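Local coordinates for extracellular solute-binding protein, family 1 (Bifidobacterium longum subsp. infantis, PDB 6FTH) that probably binds human milk oligosaccharides outside the cell and hands them to an ABC transporter for uptake, at residues V32-R37 with D41-M46; K50-D55 with A357-S362; A84-H89 with D351-L356; S362-V367 with G372-L377. One frame throughout, in Å; residues are numbered along the deposited sequence.

Interaction 1 (V32-R37 with D41-M46)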
loop_
_atom_site.group_PDB
_atom_site.type_symbol
_atom_site.label_atom_id
_atom_site.label_comp_id
_atom_site.label_asym_id
_atom_site.label_seq_id
_atom_site.Cartn_x
_atom_site.Cartn_y
_atom_site.Cartn_z
ATOM N N VAL A 32 -13.090 -18.708 14.190
ATOM C CA VAL A 32 -12.151 -17.710 13.680
ATOM C C VAL A 32 -12.116 -17.787 12.158
ATOM O O VAL A 32 -11.585 -18.746 11.588
ATOM C CB VAL A 32 -10.745 -17.884 14.263
ATOM C CG1 VAL A 32 -9.850 -16.754 13.775
ATOM C CG2 VAL A 32 -10.779 -17.908 15.773
ATOM N N LEU A 33 -12.663 -16.768 11.500
ATOM C CA LEU A 33 -12.505 -16.635 10.061
ATOM C C LEU A 33 -11.175 -15.950 9.782
ATOM O O LEU A 33 -10.882 -14.894 10.364
ATOM C CB LEU A 33 -13.645 -15.802 9.472
ATOM C CG LEU A 33 -13.455 -15.366 8.013
ATOM C CD1 LEU A 33 -13.499 -16.547 7.074
ATOM C CD2 LEU A 33 -14.532 -14.331 7.634
ATOM N N VAL A 34 -10.373 -16.544 8.904
ATOM C CA VAL A 34 -9.108 -15.946 8.485
ATOM C C VAL A 34 -9.104 -15.851 6.971
ATOM O O VAL A 34 -9.182 -16.872 6.281
ATOM C CB VAL A 34 -7.884 -16.746 8.956
ATOM C CG1 VAL A 34 -6.594 -15.977 8.629
ATOM C CG2 VAL A 34 -7.978 -17.108 10.428
ATOM N N VAL A 35 -9.009 -14.634 6.464
ATOM C CA VAL A 35 -8.823 -14.377 5.043
ATOM C C VAL A 35 -7.326 -14.491 4.790
ATOM O O VAL A 35 -6.525 -13.804 5.439
ATOM C CB VAL A 35 -9.360 -12.991 4.655
ATOM C CG1 VAL A 35 -9.210 -12.743 3.172
ATOM C CG2 VAL A 35 -10.822 -12.827 5.100
ATOM N N LYS A 36 -6.945 -15.395 3.890
ATOM C CA LYS A 36 -5.570 -15.851 3.748
ATOM C C LYS A 36 -4.823 -15.178 2.598
ATOM O O LYS A 36 -5.355 -14.985 1.496
ATOM C CB LYS A 36 -5.545 -17.365 3.521
ATOM C CG LYS A 36 -6.061 -18.208 4.682
ATOM C CD LYS A 36 -5.154 -18.237 5.939
ATOM C CE LYS A 36 -3.808 -18.903 5.698
ATOM N NZ LYS A 36 -4.001 -20.267 5.070
ATOM N N ARG A 37 -3.559 -14.865 2.852
ATOM C CA ARG A 37 -2.654 -14.474 1.789
ATOM C C ARG A 37 -2.446 -15.653 0.837
ATOM O O ARG A 37 -2.437 -16.813 1.263
ATOM C CB ARG A 37 -1.302 -14.145 2.401
ATOM C CG ARG A 37 -0.285 -13.531 1.480
ATOM C CD ARG A 37 1.046 -13.556 2.172
ATOM N NE ARG A 37 2.100 -12.881 1.440
ATOM C CZ ARG A 37 2.812 -13.427 0.456
ATOM N NH1 ARG A 37 2.565 -14.666 0.032
ATOM N NH2 ARG A 37 3.778 -12.728 -0.123
ATOM N N ASP A 41 0.311 -22.091 3.699
ATOM C CA ASP A 41 -0.211 -23.386 4.114
ATOM C C ASP A 41 -1.519 -23.182 4.868
ATOM O O ASP A 41 -1.918 -22.056 5.211
ATOM C CB ASP A 41 0.806 -24.093 5.025
ATOM C CG ASP A 41 0.638 -25.613 5.068
ATOM O OD1 ASP A 41 -0.384 -26.146 4.583
ATOM O OD2 ASP A 41 1.559 -26.276 5.599
ATOM N N LYS A 42 -2.228 -24.280 5.077
ATOM C CA LYS A 42 -3.400 -24.249 5.929
ATOM C C LYS A 42 -2.967 -23.928 7.360
ATOM O O LYS A 42 -1.926 -24.391 7.823
ATOM C CB LYS A 42 -4.066 -25.625 5.857
ATOM C CG LYS A 42 -5.541 -25.651 6.186
ATOM C CD LYS A 42 -5.721 -25.318 7.648
ATOM C CE LYS A 42 -7.044 -25.660 8.195
ATOM N NZ LYS A 42 -7.271 -24.880 9.408
ATOM N N ILE A 43 -3.763 -23.115 8.062
ATOM C CA ILE A 43 -3.400 -22.703 9.421
ATOM C C ILE A 43 -3.276 -23.901 10.355
ATOM O O ILE A 43 -2.401 -23.933 11.229
ATOM C CB ILE A 43 -4.407 -21.673 9.968
ATOM C CG1 ILE A 43 -4.367 -20.406 9.133
ATOM C CG2 ILE A 43 -4.078 -21.320 11.434
ATOM C CD1 ILE A 43 -5.366 -19.334 9.609
ATOM N N ALA A 44 -4.184 -24.874 10.229
ATOM C CA ALA A 44 -4.120 -26.066 11.072
ATOM C C ALA A 44 -2.778 -26.772 10.947
ATOM O O ALA A 44 -2.365 -27.470 11.881
ATOM C CB ALA A 44 -5.261 -27.026 10.733
ATOM N N ASN A 45 -2.087 -26.608 9.814
ATOM C CA ASN A 45 -0.772 -27.213 9.619
ATOM C C ASN A 45 0.360 -26.421 10.256
ATOM O O ASN A 45 1.514 -26.854 10.159
ATOM C CB ASN A 45 -0.463 -27.388 8.127
ATOM C CG ASN A 45 -1.279 -28.500 7.496
ATOM O OD1 ASN A 45 -1.808 -29.362 8.200
ATOM N ND2 ASN A 45 -1.399 -28.473 6.172
ATOM N N MET A 46 0.088 -25.279 10.888
ATOM C CA MET A 46 1.143 -24.436 11.436
ATOM C C MET A 46 1.305 -24.683 12.931
ATOM O O MET A 46 0.339 -24.576 13.688
ATOM C CB MET A 46 0.800 -22.968 11.193
ATOM C CG MET A 46 0.691 -22.621 9.712
ATOM S SD MET A 46 0.058 -20.942 9.486
ATOM C CE MET A 46 -0.258 -20.909 7.722
#
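K36 and I43 meet obliquely, the lysine's aliphatic chain running across the isoleucine while its ammonium goes on to the backbone of D41. The chain of K36 is bent at chi2, chi3 and chi4, and this curl lays K36 CE 3.8 Å from I43 CG1 and turns NZ toward the loop. There K36 NZ gives a hydrogen bond of 2.7 Å to D41 O, with a C=O...N angle of 145° and the donor tilted 28° from the carbonyl plane. The same ammonium forms a salt bridge with E64, whose carboxylate also accepts from the backbone N of I43. Deeper in, V34 and I43 approach tip to tip: I43 CD1 ends 3.5 Å from V34 CG2 and also touches CB and CG1 of the valine, fitting against its whole branch. D41 braces its own turn, its OD1 taking K42 N at 2.7 Å on the anti side and N45 ND2 on the syn side, both from one face and well out of the carboxylate plane. A methionine in place of K36 would probably leave D41 O and the E64 carboxylate without the ammonium they share. This is a strand-to-helix connection folding back on its own strand: the loop after strand 29-36, with a short 3-10 turn at 43-45, leads into helix 47-56, as in the alternating strands and helices of a periplasmic-type binding-protein lobe.

Interaction 2 (K50-D55 with A357-S362)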
loop_
_atom_site.group_PDB
_atom_site.type_symbol
_atom_site.label_atom_id
_atom_site.label_comp_id
_atom_site.label_asym_id
_atom_site.label_seq_id
_atom_site.Cartn_x
_atom_site.Cartn_y
_atom_site.Cartn_z
ATOM N N LYS A 50 -1.192 -24.223 16.572
ATOM C CA LYS A 50 -1.495 -25.233 17.580
ATOM C C LYS A 50 -1.075 -24.754 18.965
ATOM O O LYS A 50 -1.833 -24.895 19.937
ATOM C CB LYS A 50 -0.786 -26.542 17.216
ATOM C CG LYS A 50 -1.403 -27.273 16.044
ATOM C CD LYS A 50 -0.974 -28.744 16.022
ATOM C CE LYS A 50 -1.659 -29.521 14.895
ATOM N NZ LYS A 50 -3.125 -29.271 14.777
ATOM N N ASP A 51 0.119 -24.162 19.056
ATOM C CA ASP A 51 0.572 -23.554 20.306
ATOM C C ASP A 51 -0.406 -22.483 20.774
ATOM O O ASP A 51 -0.732 -22.401 21.963
ATOM C CB ASP A 51 1.954 -22.914 20.123
ATOM C CG ASP A 51 3.059 -23.923 19.872
ATOM O OD1 ASP A 51 2.807 -25.143 19.990
ATOM O OD2 ASP A 51 4.191 -23.490 19.558
ATOM N N LEU A 52 -0.874 -21.636 19.850
ATOM C CA LEU A 52 -1.741 -20.535 20.241
ATOM C C LEU A 52 -3.023 -21.056 20.858
ATOM O O LEU A 52 -3.488 -20.545 21.885
ATOM C CB LEU A 52 -2.054 -19.678 19.015
ATOM C CG LEU A 52 -3.046 -18.521 19.167
ATOM C CD1 LEU A 52 -2.490 -17.493 20.112
ATOM C CD2 LEU A 52 -3.338 -17.911 17.787
ATOM N N GLU A 53 -3.613 -22.073 20.228
ATOM C CA GLU A 53 -4.841 -22.671 20.723
ATOM C C GLU A 53 -4.648 -23.227 22.127
ATOM O O GLU A 53 -5.480 -23.005 23.009
ATOM C CB GLU A 53 -5.293 -23.774 19.768
ATOM C CG GLU A 53 -6.603 -24.385 20.168
ATOM C CD GLU A 53 -7.151 -25.325 19.103
ATOM O OE1 GLU A 53 -6.377 -25.766 18.229
ATOM O OE2 GLU A 53 -8.359 -25.599 19.128
ATOM N N ALA A 54 -3.546 -23.938 22.354
ATOM C CA ALA A 54 -3.263 -24.447 23.693
ATOM C C ALA A 54 -3.129 -23.305 24.690
ATOM O O ALA A 54 -3.705 -23.338 25.786
ATOM C CB ALA A 54 -1.971 -25.257 23.654
ATOM N N ASP A 55 -2.377 -22.269 24.315
ATOM C CA ASP A 55 -2.139 -21.148 25.218
ATOM C C ASP A 55 -3.410 -20.380 25.501
ATOM O O ASP A 55 -3.529 -19.748 26.551
ATOM C CB ASP A 55 -1.108 -20.199 24.617
ATOM C CG ASP A 55 0.299 -20.734 24.702
ATOM O OD1 ASP A 55 0.495 -21.875 25.214
ATOM O OD2 ASP A 55 1.218 -20.010 24.268
ATOM N N ALA A 357 -6.927 -12.432 21.036
ATOM C CA ALA A 357 -6.354 -11.191 20.518
ATOM C C ALA A 357 -5.077 -10.832 21.260
ATOM O O ALA A 357 -4.053 -10.487 20.654
ATOM C CB ALA A 357 -7.359 -10.050 20.663
ATOM N N ASN A 358 -5.131 -10.873 22.584
ATOM C CA ASN A 358 -3.967 -10.482 23.354
ATOM C C ASN A 358 -2.769 -11.340 22.981
ATOM O O ASN A 358 -1.650 -10.836 22.862
ATOM C CB ASN A 358 -4.269 -10.588 24.849
ATOM C CG ASN A 358 -3.178 -9.987 25.673
ATOM O OD1 ASN A 358 -2.787 -8.843 25.447
ATOM N ND2 ASN A 358 -2.604 -10.779 26.584
ATOM N N LEU A 359 -2.992 -12.643 22.786
ATOM C CA LEU A 359 -1.894 -13.546 22.463
ATOM C C LEU A 359 -1.379 -13.329 21.039
ATOM O O LEU A 359 -0.161 -13.349 20.806
ATOM C CB LEU A 359 -2.322 -14.995 22.679
ATOM C CG LEU A 359 -2.589 -15.372 24.140
ATOM C CD1 LEU A 359 -3.140 -16.778 24.219
ATOM C CD2 LEU A 359 -1.301 -15.255 24.968
ATOM N N LEU A 360 -2.290 -13.106 20.072
ATOM C CA LEU A 360 -1.869 -12.788 18.710
ATOM C C LEU A 360 -0.903 -11.619 18.685
ATOM O O LEU A 360 0.061 -11.628 17.910
ATOM C CB LEU A 360 -3.074 -12.476 17.811
ATOM C CG LEU A 360 -3.899 -13.695 17.379
ATOM C CD1 LEU A 360 -5.226 -13.230 16.803
ATOM C CD2 LEU A 360 -3.175 -14.569 16.376
ATOM N N TYR A 361 -1.153 -10.616 19.535
ATOM C CA TYR A 361 -0.370 -9.386 19.591
ATOM C C TYR A 361 0.813 -9.469 20.549
ATOM O O TYR A 361 1.546 -8.482 20.717
ATOM C CB TYR A 361 -1.303 -8.195 19.887
ATOM C CG TYR A 361 -2.086 -7.815 18.633
ATOM C CD1 TYR A 361 -3.155 -8.585 18.186
ATOM C CD2 TYR A 361 -1.703 -6.736 17.853
ATOM C CE1 TYR A 361 -3.828 -8.285 17.012
ATOM C CE2 TYR A 361 -2.382 -6.420 16.674
ATOM C CZ TYR A 361 -3.435 -7.192 16.266
ATOM O OH TYR A 361 -4.109 -6.911 15.095
ATOM N N SER A 362 1.047 -10.635 21.150
ATOM C CA SER A 362 2.284 -10.817 21.885
ATOM C C SER A 362 3.426 -11.009 20.901
ATOM O O SER A 362 3.227 -11.421 19.759
ATOM C CB SER A 362 2.195 -12.056 22.791
ATOM O OG SER A 362 2.247 -13.257 22.047
#
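L52 puts its two methyls to separate uses against helix 350-360: CD1 lies 3.6 Å from L359 CB, and CD2 lies 3.6 Å from L360 CD2. This is the tight part of the contact. CG of L52 stands anti to the backbone N (chi1 175°), which carries the fork across to the other helix although the CB bond itself does not aim there. The leucine meets L360 at about a right angle and L359 at a slant, and one branched end thus touches two consecutive residues of the facing helix. The backbones come within 7.3 Å at the CA atoms of L52 and L359.

One turn further on, the packing thins toward solvent. L359 CD1 rests 3.8 Å from D55 O and 4.0 Å from D55 CB, so this methyl leans on backbone and CB, not on another apolar side chain. Both residues are partly exposed. The carboxylate of D55 takes no part here; its OD2 is hydrogen-bonded to the hydroxyl of Y365. Toward the C-terminal end of the helix, the carbonyl of L359 is gripped twice: S362 OG donates to L359 O at 2.7 Å, in the carbonyl plane and on a lone pair, and S362 N bonds to the same oxygen.

Helix 47-56 thus packs on the last turn of helix 350-360. Y365 of helix 363-371 touches L52 and D51, while A357, its CB turned away from helix 47-56, touches F341 of strand 339-343.

Interaction 3 (A84-H89 with D351-L356)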
loop_
_atom_site.group_PDB
_atom_site.type_symbol
_atom_site.label_atom_id
_atom_site.label_comp_id
_atom_site.label_asym_id
_atom_site.label_seq_id
_atom_site.Cartn_x
_atom_site.Cartn_y
_atom_site.Cartn_z
ATOM N N ALA A 84 -18.257 -14.767 11.957
ATOM C CA ALA A 84 -17.569 -15.600 12.928
ATOM C C ALA A 84 -17.326 -14.809 14.210
ATOM O O ALA A 84 -17.380 -13.573 14.229
ATOM C CB ALA A 84 -16.228 -16.056 12.365
ATOM N N ASP A 85 -17.070 -15.531 15.302
ATOM C CA ASP A 85 -16.766 -14.861 16.561
ATOM C C ASP A 85 -15.620 -13.875 16.374
ATOM O O ASP A 85 -15.684 -12.723 16.828
ATOM C CB ASP A 85 -16.384 -15.884 17.631
ATOM C CG ASP A 85 -17.512 -16.844 17.966
ATOM O OD1 ASP A 85 -18.701 -16.501 17.740
ATOM O OD2 ASP A 85 -17.190 -17.943 18.469
ATOM N N VAL A 86 -14.558 -14.329 15.721
ATOM C CA VAL A 86 -13.383 -13.521 15.420
ATOM C C VAL A 86 -13.121 -13.616 13.926
ATOM O O VAL A 86 -13.191 -14.706 13.350
ATOM C CB VAL A 86 -12.157 -14.051 16.183
ATOM C CG1 VAL A 86 -10.892 -13.363 15.700
ATOM C CG2 VAL A 86 -12.334 -13.862 17.686
ATOM N N SER A 87 -12.828 -12.482 13.294
ATOM C CA SER A 87 -12.443 -12.469 11.896
ATOM C C SER A 87 -11.138 -11.697 11.732
ATOM O O SER A 87 -10.989 -10.590 12.271
ATOM C CB SER A 87 -13.547 -11.859 11.037
ATOM O OG SER A 87 -14.799 -12.469 11.319
ATOM N N LEU A 88 -10.218 -12.277 10.968
ATOM C CA LEU A 88 -8.895 -11.717 10.721
ATOM C C LEU A 88 -8.750 -11.360 9.241
ATOM O O LEU A 88 -8.997 -12.207 8.367
ATOM C CB LEU A 88 -7.808 -12.724 11.093
ATOM C CG LEU A 88 -7.872 -13.363 12.488
ATOM C CD1 LEU A 88 -6.629 -14.240 12.678
ATOM C CD2 LEU A 88 -8.027 -12.335 13.652
ATOM N N HIS A 89 -8.317 -10.123 8.949
ATOM C CA HIS A 89 -8.073 -9.682 7.568
ATOM C C HIS A 89 -9.382 -9.651 6.774
ATOM O O HIS A 89 -9.405 -9.883 5.557
ATOM C CB HIS A 89 -6.982 -10.534 6.887
ATOM C CG HIS A 89 -6.603 -10.103 5.488
ATOM N ND1 HIS A 89 -6.666 -8.795 5.050
ATOM C CD2 HIS A 89 -6.144 -10.822 4.434
ATOM C CE1 HIS A 89 -6.274 -8.730 3.789
ATOM N NE2 HIS A 89 -5.956 -9.944 3.390
ATOM N N ASP A 351 -14.457 -13.417 26.407
ATOM C CA ASP A 351 -13.213 -13.420 27.175
ATOM C C ASP A 351 -12.158 -14.275 26.497
ATOM O O ASP A 351 -10.990 -13.880 26.403
ATOM C CB ASP A 351 -13.469 -13.936 28.591
ATOM C CG ASP A 351 -14.284 -12.966 29.422
ATOM O OD1 ASP A 351 -14.077 -11.743 29.282
ATOM O OD2 ASP A 351 -15.139 -13.423 30.211
ATOM N N ALA A 352 -12.548 -15.455 26.019
ATOM C CA ALA A 352 -11.616 -16.295 25.285
ATOM C C ALA A 352 -11.154 -15.604 24.005
ATOM O O ALA A 352 -9.979 -15.686 23.636
ATOM C CB ALA A 352 -12.270 -17.632 24.951
ATOM N N ALA A 353 -12.071 -14.918 23.318
ATOM C CA ALA A 353 -11.707 -14.238 22.076
ATOM C C ALA A 353 -10.747 -13.075 22.329
ATOM O O ALA A 353 -9.824 -12.841 21.535
ATOM C CB ALA A 353 -12.966 -13.751 21.363
ATOM N N LEU A 354 -10.971 -12.323 23.409
ATOM C CA LEU A 354 -10.075 -11.233 23.785
ATOM C C LEU A 354 -8.724 -11.757 24.250
ATOM O O LEU A 354 -7.689 -11.138 23.987
ATOM C CB LEU A 354 -10.747 -10.379 24.852
ATOM C CG LEU A 354 -11.981 -9.592 24.374
ATOM C CD1 LEU A 354 -12.763 -8.992 25.560
ATOM C CD2 LEU A 354 -11.578 -8.481 23.367
ATOM N N LYS A 355 -8.704 -12.910 24.923
ATOM C CA LYS A 355 -7.431 -13.535 25.257
ATOM C C LYS A 355 -6.690 -13.945 23.992
ATOM O O LYS A 355 -5.465 -13.782 23.896
ATOM C CB LYS A 355 -7.660 -14.746 26.162
ATOM C CG LYS A 355 -6.391 -15.548 26.363
ATOM C CD LYS A 355 -6.349 -16.296 27.689
ATOM C CE LYS A 355 -7.408 -17.326 27.781
ATOM N NZ LYS A 355 -7.048 -18.351 28.841
ATOM N N LEU A 356 -7.422 -14.464 23.003
ATOM C CA LEU A 356 -6.820 -14.790 21.710
ATOM C C LEU A 356 -6.207 -13.556 21.037
ATOM O O LEU A 356 -5.089 -13.619 20.500
ATOM C CB LEU A 356 -7.869 -15.436 20.800
ATOM C CG LEU A 356 -7.462 -15.745 19.364
ATOM C CD1 LEU A 356 -6.347 -16.782 19.351
ATOM C CD2 LEU A 356 -8.658 -16.250 18.567
#
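A chi1 of 171° in V86 sets CG1 anti to the backbone N and beside the carbonyl carbon, and leaves CG2 beside the backbone N, from where it faces helix 350-360. CG2 is the methyl that makes the contact: it sits 3.7 Å from A353 CB, the sole side-chain carbon the alanine has. Across the helix face, the chi1 of L356, near 180°, swings its fork toward the strand and brings CD2 to 4.5 Å from the same V86 CG2, a looser touch than that with A353. One valine methyl is therefore met by two residues three positions apart in the helix.

The small side chain of A353 is consistent with the close approach of helix and strand here, the CA atoms of V86 and A353 being 6.9 Å apart. All three residues are buried, and their meeting is wholly apolar; the backbone polar groups of V86 are engaged within the sheet, where it pairs with S31 and L33.

Strand 86-88 runs inside the four-stranded sheet, parallel to strand 29-36 on one flank and antiparallel to strand 339-343 on the other, so the contact lays helix 350-360 against the sheet at the start of an inner strand. F341 of strand 339-343 touches V86, and L343 of that strand touches A353. L356 continues the apolar layer to L52 and C56 of helix 47-56.

Interaction 4 (S362-V367 with G372-L377)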
loop_
_atom_site.group_PDB
_atom_site.type_symbol
_atom_site.label_atom_id
_atom_site.label_comp_id
_atom_site.label_asym_id
_atom_site.label_seq_id
_atom_site.Cartn_x
_atom_site.Cartn_y
_atom_site.Cartn_z
ATOM N N SER A 362 1.047 -10.635 21.150
ATOM C CA SER A 362 2.284 -10.817 21.885
ATOM C C SER A 362 3.426 -11.009 20.901
ATOM O O SER A 362 3.227 -11.421 19.759
ATOM C CB SER A 362 2.195 -12.056 22.791
ATOM O OG SER A 362 2.247 -13.257 22.047
ATOM N N GLU A 363 4.652 -10.768 21.374
ATOM C CA GLU A 363 5.811 -10.944 20.507
ATOM C C GLU A 363 5.916 -12.382 20.013
ATOM O O GLU A 363 6.164 -12.618 18.821
ATOM C CB GLU A 363 7.073 -10.497 21.245
ATOM C CG GLU A 363 8.353 -10.567 20.431
ATOM C CD GLU A 363 9.557 -10.044 21.190
ATOM O OE1 GLU A 363 9.347 -9.069 21.951
ATOM O OE2 GLU A 363 10.680 -10.590 21.026
ATOM N N LYS A 364 5.679 -13.346 20.916
ATOM C CA LYS A 364 5.699 -14.771 20.586
ATOM C C LYS A 364 4.877 -15.090 19.338
ATOM O O LYS A 364 5.365 -15.757 18.413
ATOM C CB LYS A 364 5.160 -15.550 21.791
ATOM C CG LYS A 364 5.090 -17.054 21.634
ATOM C CD LYS A 364 4.483 -17.757 22.878
ATOM C CE LYS A 364 5.348 -17.637 24.122
ATOM N NZ LYS A 364 4.781 -18.433 25.261
ATOM N N TYR A 365 3.635 -14.609 19.281
ATOM C CA TYR A 365 2.760 -14.987 18.164
ATOM C C TYR A 365 2.798 -13.994 17.008
ATOM O O TYR A 365 2.566 -14.380 15.866
ATOM C CB TYR A 365 1.340 -15.304 18.638
ATOM C CG TYR A 365 1.351 -16.575 19.455
ATOM C CD1 TYR A 365 1.601 -17.773 18.844
ATOM C CD2 TYR A 365 1.201 -16.547 20.823
ATOM C CE1 TYR A 365 1.690 -18.962 19.571
ATOM C CE2 TYR A 365 1.276 -17.720 21.579
ATOM C CZ TYR A 365 1.524 -18.919 20.934
ATOM O OH TYR A 365 1.622 -20.087 21.662
ATOM N N SER A 366 3.128 -12.736 17.263
ATOM C CA SER A 366 3.270 -11.800 16.152
ATOM C C SER A 366 4.447 -12.185 15.271
ATOM O O SER A 366 4.330 -12.214 14.040
ATOM C CB SER A 366 3.422 -10.369 16.682
ATOM O OG SER A 366 2.215 -9.854 17.219
ATOM N N VAL A 367 5.581 -12.542 15.879
ATOM C CA VAL A 367 6.735 -12.941 15.085
ATOM C C VAL A 367 6.454 -14.235 14.336
ATOM O O VAL A 367 6.790 -14.354 13.152
ATOM C CB VAL A 367 8.009 -13.022 15.950
ATOM C CG1 VAL A 367 9.142 -13.614 15.143
ATOM C CG2 VAL A 367 8.382 -11.635 16.469
ATOM N N GLY A 372 6.538 -17.332 10.389
ATOM C CA GLY A 372 6.336 -18.759 10.571
ATOM C C GLY A 372 6.810 -19.247 11.933
ATOM O O GLY A 372 7.443 -18.533 12.712
ATOM N N SER A 373 6.502 -20.511 12.212
ATOM C CA SER A 373 6.773 -21.086 13.524
ATOM C C SER A 373 8.267 -21.089 13.839
ATOM O O SER A 373 9.110 -21.296 12.962
ATOM C CB SER A 373 6.267 -22.527 13.542
ATOM O OG SER A 373 4.884 -22.596 13.219
ATOM N N PHE A 374 8.587 -20.856 15.116
ATOM C CA PHE A 374 9.958 -20.999 15.593
ATOM C C PHE A 374 10.475 -22.400 15.283
ATOM O O PHE A 374 9.767 -23.398 15.453
ATOM C CB PHE A 374 10.002 -20.757 17.105
ATOM C CG PHE A 374 9.711 -19.329 17.512
ATOM C CD1 PHE A 374 10.237 -18.263 16.809
ATOM C CD2 PHE A 374 8.901 -19.074 18.600
ATOM C CE1 PHE A 374 9.967 -16.967 17.200
ATOM C CE2 PHE A 374 8.621 -17.798 18.997
ATOM C CZ PHE A 374 9.148 -16.735 18.300
ATOM N N GLY A 375 11.712 -22.467 14.802
ATOM C CA GLY A 375 12.322 -23.727 14.423
ATOM C C GLY A 375 12.009 -24.200 13.029
ATOM O O GLY A 375 12.618 -25.175 12.570
ATOM N N ASN A 376 11.071 -23.563 12.336
ATOM C CA ASN A 376 10.801 -23.904 10.951
ATOM C C ASN A 376 11.630 -22.977 10.072
ATOM O O ASN A 376 12.708 -23.362 9.611
ATOM C CB ASN A 376 9.288 -23.834 10.687
ATOM C CG ASN A 376 8.911 -24.273 9.294
ATOM O OD1 ASN A 376 9.722 -24.214 8.365
ATOM N ND2 ASN A 376 7.656 -24.686 9.129
ATOM N N LEU A 377 11.182 -21.726 9.893
ATOM C CA LEU A 377 11.927 -20.740 9.124
ATOM C C LEU A 377 12.674 -19.741 9.984
ATOM O O LEU A 377 13.528 -19.027 9.460
ATOM C CB LEU A 377 10.990 -19.908 8.233
ATOM C CG LEU A 377 10.063 -20.659 7.299
ATOM C CD1 LEU A 377 9.277 -19.645 6.464
ATOM C CD2 LEU A 377 10.880 -21.577 6.409
#
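F374 reaches from the loop after helix 363-371 back over that helix. At its start, CB sets off to the flank of the helix, neither at it nor away from it. CG follows, placed anti to the carbonyl carbon and beside the backbone N (chi1 -68°), and the ring then swings inward. On one side of the ring CE1 comes 4.0 Å from V367 CG1, the valine and the phenylalanine meeting at about a right angle. On the other side CE2 lies 3.9 Å from K364 O, and CZ, at the tip, is equally near that oxygen. Both partners approach the ring obliquely. The aliphatic part of K364 adds a marginal touch, its CG 4.5 Å from F374 CE2.

Where the helix stops, G372 takes a positive phi of 91°, at which a CB would be jammed against the preceding carbonyl. Q368, in the stretch between, ties the ends together by accepting from F374 N and donating to K364 O.

Chemically this is dispersion at the valine and ring carbons set against a carbonyl at the lysine. K364 O has its hydrogen bond from Q368, and the ring is probably held by packing and by its anchored backbone N.

How the interactions relate
All four interactions lie on one side of the chain's centre, in the lobe built round the sheet of strands 59-66, 29-36, 86-88 and 339-343. Interactions 1 and 3, with centres 14 Å apart, share that sheet: L33 O to L88 N and L33 N to V86 O are both 2.8 Å. Interactions 2 and 3 use successive turns of helix 350-360, joined where L52 CD2 is 3.6 Å from L356 CD1. S362 belongs to both interaction 2 and interaction 4, which are also linked by L360 O to S366 OG at 2.9 Å. Interactions 3 and 4 do not touch, their nearest atoms being about 7 Å apart. None of the four contacts is documented as part of a sugar site.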